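Probable sulfate-binding lipoprotein SubI (Mycobacterium tuberculosis, PDB 6DDN) probably acts as the sulfate-binding lipoprotein of a mycobacterial sulfate uptake system, carrying the anion as periplasmic sulfate-binding proteins do. Local coordinates at residues A[168-171]-A[177-180]; A[219-224]-A[231-236]. All blocks are in the same frame, centred on the assembly; numbering follows the deposited sequence.

Contact 1. Residues A[168-171]-A[177-180]; sequences ITPS and SAKW. With SO4 (sulfate ion), chain C.
Ser177, whose side chain packs on Pro170, turns its backbone N to the bound sulfate and donates to O4 at 2.8 Å, with an N-H...O angle of 155° that makes this a fairly straight bond. Ser177 heads helix 177-190, so the anion sits where the first amides of a helix have no preceding turn to bond to. The same sulfate is also held by Ser175 OG, Tyr236 OH and the backbone N of Ala60 and of Gly218, so donors from separate parts of the chain converge on it.

The Ser177 hydroxyl plays another role. With OG anti to the backbone N (chi1 168°), the side chain swings away from the ion and reaches Pro170 CG at 3.6 Å, while Ser177 CB stays 3.6 Å from sulfate O2. One more step along the helix, Ala178 aims its methyl at the loop 168-171. Ala178 CB lies 3.1 Å from Pro170 O and 3.3 Å from Ser171 C, evidence of close packing, and meets Pro170 CG more comfortably at 3.8 Å. Ala178 N bonds Ser175 OG, so one hydroxyl serves both the helix start and the anion. Thr169 touches Ala178 only lightly; its OG1 is hydrogen-bonded to Asn181 ND2, further along the same helix.

No hydrogen bond joins the two segments. A close fit of proline, alanine and serine lays the loop against the first turn of the helix. The sulfate, probably from the crystallisation liquor, meets uncharged donors, perhaps helped by the helix dipole, consistent with the family's sulfate binding.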
loop_
_atom_site.group_PDB
_atom_site.type_symbol
_atom_site.label_atom_id
_atom_site.label_comp_id
_atom_site.label_asym_id
_atom_site.label_seq_id
_atom_site.Cartn_x
_atom_site.Cartn_y
_atom_site.Cartn_z
ATOM N N ILE A 168 8.580 -12.608 6.569
ATOM C CA ILE A 168 7.933 -12.727 5.271
ATOM C C ILE A 168 7.713 -11.323 4.730
ATOM O O ILE A 168 7.024 -10.508 5.358
ATOM C CB ILE A 168 6.609 -13.499 5.366
ATOM C CG1 ILE A 168 6.834 -14.858 6.027
ATOM C CG2 ILE A 168 5.997 -13.675 3.988
ATOM C CD1 ILE A 168 7.879 -15.706 5.336
ATOM N N THR A 169 8.306 -11.033 3.570
ATOM C CA THR A 169 8.152 -9.750 2.901
ATOM C C THR A 169 8.381 -9.967 1.412
ATOM O O THR A 169 9.258 -10.759 1.036
ATOM C CB THR A 169 9.121 -8.692 3.446
ATOM O OG1 THR A 169 8.971 -7.470 2.713
ATOM C CG2 THR A 169 10.562 -9.171 3.349
ATOM N N PRO A 170 7.609 -9.303 0.546
ATOM C CA PRO A 170 7.728 -9.566 -0.896
ATOM C C PRO A 170 8.989 -8.990 -1.525
ATOM O O PRO A 170 9.859 -8.450 -0.834
ATOM C CB PRO A 170 6.467 -8.910 -1.473
ATOM C CG PRO A 170 6.113 -7.857 -0.494
ATOM C CD PRO A 170 6.487 -8.403 0.852
ATOM N N SER A 171 9.086 -9.107 -2.850
ATOM C CA SER A 171 10.238 -8.692 -3.644
ATOM C C SER A 171 10.059 -7.256 -4.123
ATOM O O SER A 171 8.989 -6.912 -4.640
ATOM C CB SER A 171 10.418 -9.611 -4.844
ATOM O OG SER A 171 11.635 -9.339 -5.516
ATOM N N SER A 177 4.634 -3.083 -1.821
ATOM C CA SER A 177 4.621 -3.516 -0.427
ATOM C C SER A 177 6.030 -3.810 0.068
ATOM O O SER A 177 6.392 -3.447 1.193
ATOM C CB SER A 177 3.728 -4.751 -0.279
ATOM O OG SER A 177 3.897 -5.375 0.981
ATOM N N ALA A 178 6.846 -4.455 -0.770
ATOM C CA ALA A 178 8.230 -4.724 -0.402
ATOM C C ALA A 178 9.016 -3.442 -0.164
ATOM O O ALA A 178 9.991 -3.446 0.596
ATOM C CB ALA A 178 8.903 -5.553 -1.489
ATOM N N LYS A 179 8.614 -2.341 -0.801
ATOM C CA LYS A 179 9.344 -1.089 -0.641
ATOM C C LYS A 179 8.959 -0.377 0.650
ATOM O O LYS A 179 9.834 0.124 1.366
ATOM C CB LYS A 179 9.110 -0.190 -1.854
ATOM C CG LYS A 179 9.731 -0.732 -3.134
ATOM C CD LYS A 179 9.042 -0.176 -4.364
ATOM C CE LYS A 179 9.679 -0.703 -5.640
ATOM N NZ LYS A 179 8.918 -0.275 -6.846
ATOM N N TRP A 180 7.662 -0.313 0.965
ATOM C CA TRP A 180 7.259 0.163 2.283
ATOM C C TRP A 180 7.905 -0.673 3.379
ATOM O O TRP A 180 8.418 -0.132 4.366
ATOM C CB TRP A 180 5.736 0.123 2.432
ATOM C CG TRP A 180 4.958 0.920 1.424
ATOM C CD1 TRP A 180 4.076 0.431 0.504
ATOM C CD2 TRP A 180 4.967 2.346 1.253
ATOM N NE1 TRP A 180 3.545 1.459 -0.236
ATOM C CE2 TRP A 180 4.074 2.644 0.203
ATOM C CE3 TRP A 180 5.645 3.396 1.879
ATOM C CZ2 TRP A 180 3.842 3.948 -0.234
ATOM C CZ3 TRP A 180 5.414 4.691 1.442
ATOM C CH2 TRP A 180 4.521 4.955 0.395
HETATM S S SO4 C . 1.801 -4.874 -3.682
HETATM O O1 SO4 C . 1.028 -4.866 -4.921
HETATM O O2 SO4 C . 0.886 -4.811 -2.545
HETATM O O3 SO4 C . 2.593 -6.096 -3.597
HETATM O O4 SO4 C . 2.692 -3.719 -3.662
#

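Contact 2. Residues A[219-224]-A[231-236]; sequences REATDV and DVLISY. With SO4 (sulfate ion), chain C.
Leu233 fits its two methyls against Ala221 and Thr222, joining helix 218-227 to strand 232-236 in the α/β architecture of a type II periplasmic binding protein. The helix lies over the sheet; the axes of segments 219-224 and 232-236 approach to 9.1 Å, and the two run roughly antiparallel at 148°.

The tight part is apolar. Leu233 CG stands roughly anti to the backbone N (chi1 155°), which carries the fork toward the helix: CD1 reaches Ala221 CB at 3.6 Å, and CD2 comes within 3.7 Å of Thr222 CA. The Thr222 and Leu233 side chains cross at about a right angle, and Ile168 and Val145 of the neighbouring strands border the leucine.

Toward Ser235 the fit is looser. Thr222 OG1 and Ser235 OG are 4.4 Å apart, too far to bond, and Thr222 OG1 turns instead to Gly218 O and Glu239 OE1. On the outer face of the helix Glu220 and Asp223 are exposed, clear of the strand.

Tyr236 is at the N-cap position of helix 237-245; its OH is hydrogen-bonded to Ser110 OG and donates to sulfate O2 at 2.8 Å, with that oxygen at the ring edge, near its plane.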
loop_
_atom_site.group_PDB
_atom_site.type_symbol
_atom_site.label_atom_id
_atom_site.label_comp_id
_atom_site.label_asym_id
_atom_site.label_seq_id
_atom_site.Cartn_x
_atom_site.Cartn_y
_atom_site.Cartn_z
ATOM N N ARG A 219 -0.045 -9.521 -1.271
ATOM C CA ARG A 219 -1.085 -10.539 -1.162
ATOM C C ARG A 219 -0.482 -11.937 -1.187
ATOM O O ARG A 219 -0.842 -12.796 -0.373
ATOM C CB ARG A 219 -2.107 -10.369 -2.286
ATOM C CG ARG A 219 -3.140 -11.485 -2.369
ATOM C CD ARG A 219 -3.896 -11.667 -1.055
ATOM N NE ARG A 219 -4.189 -10.392 -0.403
ATOM C CZ ARG A 219 -5.244 -9.634 -0.682
ATOM N NH1 ARG A 219 -6.114 -10.022 -1.605
ATOM N NH2 ARG A 219 -5.426 -8.487 -0.042
ATOM N N GLU A 220 0.442 -12.183 -2.120
ATOM C CA GLU A 220 1.143 -13.463 -2.140
ATOM C C GLU A 220 1.938 -13.679 -0.860
ATOM O O GLU A 220 2.068 -14.818 -0.394
ATOM C CB GLU A 220 2.063 -13.542 -3.358
ATOM C CG GLU A 220 1.334 -13.588 -4.692
ATOM C CD GLU A 220 2.285 -13.651 -5.872
ATOM O OE1 GLU A 220 3.512 -13.678 -5.642
ATOM O OE2 GLU A 220 1.808 -13.672 -7.027
ATOM N N ALA A 221 2.470 -12.605 -0.274
ATOM C CA ALA A 221 3.162 -12.729 1.004
ATOM C C ALA A 221 2.193 -13.091 2.122
ATOM O O ALA A 221 2.533 -13.876 3.016
ATOM C CB ALA A 221 3.899 -11.431 1.329
ATOM N N THR A 222 0.981 -12.526 2.089
ATOM C CA THR A 222 -0.029 -12.873 3.083
ATOM C C THR A 222 -0.443 -14.333 2.957
ATOM O O THR A 222 -0.656 -15.016 3.966
ATOM C CB THR A 222 -1.253 -11.967 2.936
ATOM O OG1 THR A 222 -0.834 -10.603 2.807
ATOM C CG2 THR A 222 -2.167 -12.104 4.147
ATOM N N ASP A 223 -0.566 -14.824 1.722
ATOM C CA ASP A 223 -1.010 -16.196 1.499
ATOM C C ASP A 223 -0.026 -17.200 2.088
ATOM O O ASP A 223 -0.405 -18.062 2.890
ATOM C CB ASP A 223 -1.195 -16.443 0.001
ATOM C CG ASP A 223 -2.323 -15.618 -0.593
ATOM O OD1 ASP A 223 -3.156 -15.101 0.182
ATOM O OD2 ASP A 223 -2.377 -15.487 -1.837
ATOM N N VAL A 224 1.249 -17.098 1.705
ATOM C CA VAL A 224 2.239 -18.058 2.180
ATOM C C VAL A 224 2.444 -17.928 3.685
ATOM O O VAL A 224 2.821 -18.900 4.350
ATOM C CB VAL A 224 3.561 -17.895 1.407
ATOM C CG1 VAL A 224 4.378 -16.733 1.955
ATOM C CG2 VAL A 224 4.362 -19.191 1.452
ATOM N N ASP A 231 7.565 -16.304 10.721
ATOM C CA ASP A 231 7.087 -15.936 12.048
ATOM C C ASP A 231 6.458 -14.554 12.104
ATOM O O ASP A 231 5.602 -14.309 12.961
ATOM C CB ASP A 231 8.236 -16.001 13.059
ATOM C CG ASP A 231 8.968 -17.323 13.015
ATOM O OD1 ASP A 231 10.180 -17.326 12.709
ATOM O OD2 ASP A 231 8.326 -18.361 13.275
ATOM N N VAL A 232 6.857 -13.644 11.221
ATOM C CA VAL A 232 6.293 -12.301 11.171
ATOM C C VAL A 232 6.242 -11.861 9.716
ATOM O O VAL A 232 7.220 -12.018 8.977
ATOM C CB VAL A 232 7.107 -11.303 12.020
ATOM C CG1 VAL A 232 8.593 -11.448 11.734
ATOM C CG2 VAL A 232 6.639 -9.875 11.770
ATOM N N LEU A 233 5.097 -11.332 9.300
ATOM C CA LEU A 233 4.895 -10.838 7.946
ATOM C C LEU A 233 4.769 -9.322 7.995
ATOM O O LEU A 233 3.840 -8.792 8.617
ATOM C CB LEU A 233 3.649 -11.465 7.317
ATOM C CG LEU A 233 2.967 -10.672 6.199
ATOM C CD1 LEU A 233 3.756 -10.786 4.906
ATOM C CD2 LEU A 233 1.532 -11.134 6.002
ATOM N N ILE A 234 5.705 -8.628 7.356
ATOM C CA ILE A 234 5.604 -7.180 7.213
ATOM C C ILE A 234 4.586 -6.878 6.125
ATOM O O ILE A 234 4.687 -7.390 5.005
ATOM C CB ILE A 234 6.972 -6.564 6.886
ATOM C CG1 ILE A 234 8.087 -7.301 7.627
ATOM C CG2 ILE A 234 6.990 -5.099 7.261
ATOM C CD1 ILE A 234 9.446 -6.644 7.478
ATOM N N SER A 235 3.594 -6.053 6.450
ATOM C CA SER A 235 2.452 -5.879 5.563
ATOM C C SER A 235 1.786 -4.543 5.853
ATOM O O SER A 235 2.141 -3.841 6.803
ATOM C CB SER A 235 1.456 -7.030 5.728
ATOM O OG SER A 235 0.385 -6.917 4.809
ATOM N N TYR A 236 0.816 -4.198 5.010
ATOM C CA TYR A 236 -0.022 -3.039 5.273
ATOM C C TYR A 236 -0.900 -3.294 6.491
ATOM O O TYR A 236 -1.284 -4.429 6.783
ATOM C CB TYR A 236 -0.927 -2.717 4.079
ATOM C CG TYR A 236 -0.272 -2.669 2.715
ATOM C CD1 TYR A 236 0.022 -3.835 2.021
ATOM C CD2 TYR A 236 0.005 -1.455 2.102
ATOM C CE1 TYR A 236 0.603 -3.792 0.768
ATOM C CE2 TYR A 236 0.586 -1.402 0.849
ATOM C CZ TYR A 236 0.881 -2.575 0.187
ATOM O OH TYR A 236 1.457 -2.526 -1.061
HETATM S S SO4 C . 1.801 -4.874 -3.682
HETATM O O1 SO4 C . 1.028 -4.866 -4.921
HETATM O O2 SO4 C . 0.886 -4.811 -2.545
HETATM O O3 SO4 C . 2.593 -6.096 -3.597
HETATM O O4 SO4 C . 2.692 -3.719 -3.662
#

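Both contacts are buried, with centres about 9 Å apart, and they meet along adjoining parallel strands: Ile168 N lies 2.8 Å from Val232 O and Ile168 O lies 3.0 Å from Ile234 N, both probable hydrogen bonds. Contact 1 ties a loop to the helix start that follows it, whereas contact 2 lays a helix on the sheet, and Ile168 reaches into its apolar layer through Leu233. Neither has a hydrogen bond between its own segments. Polar chemistry gathers where each approaches the shared sulfate, contact 1 offering a backbone amide and contact 2 a phenol hydroxyl. Only contact 2 carries a distinctly exposed face, that of its helix.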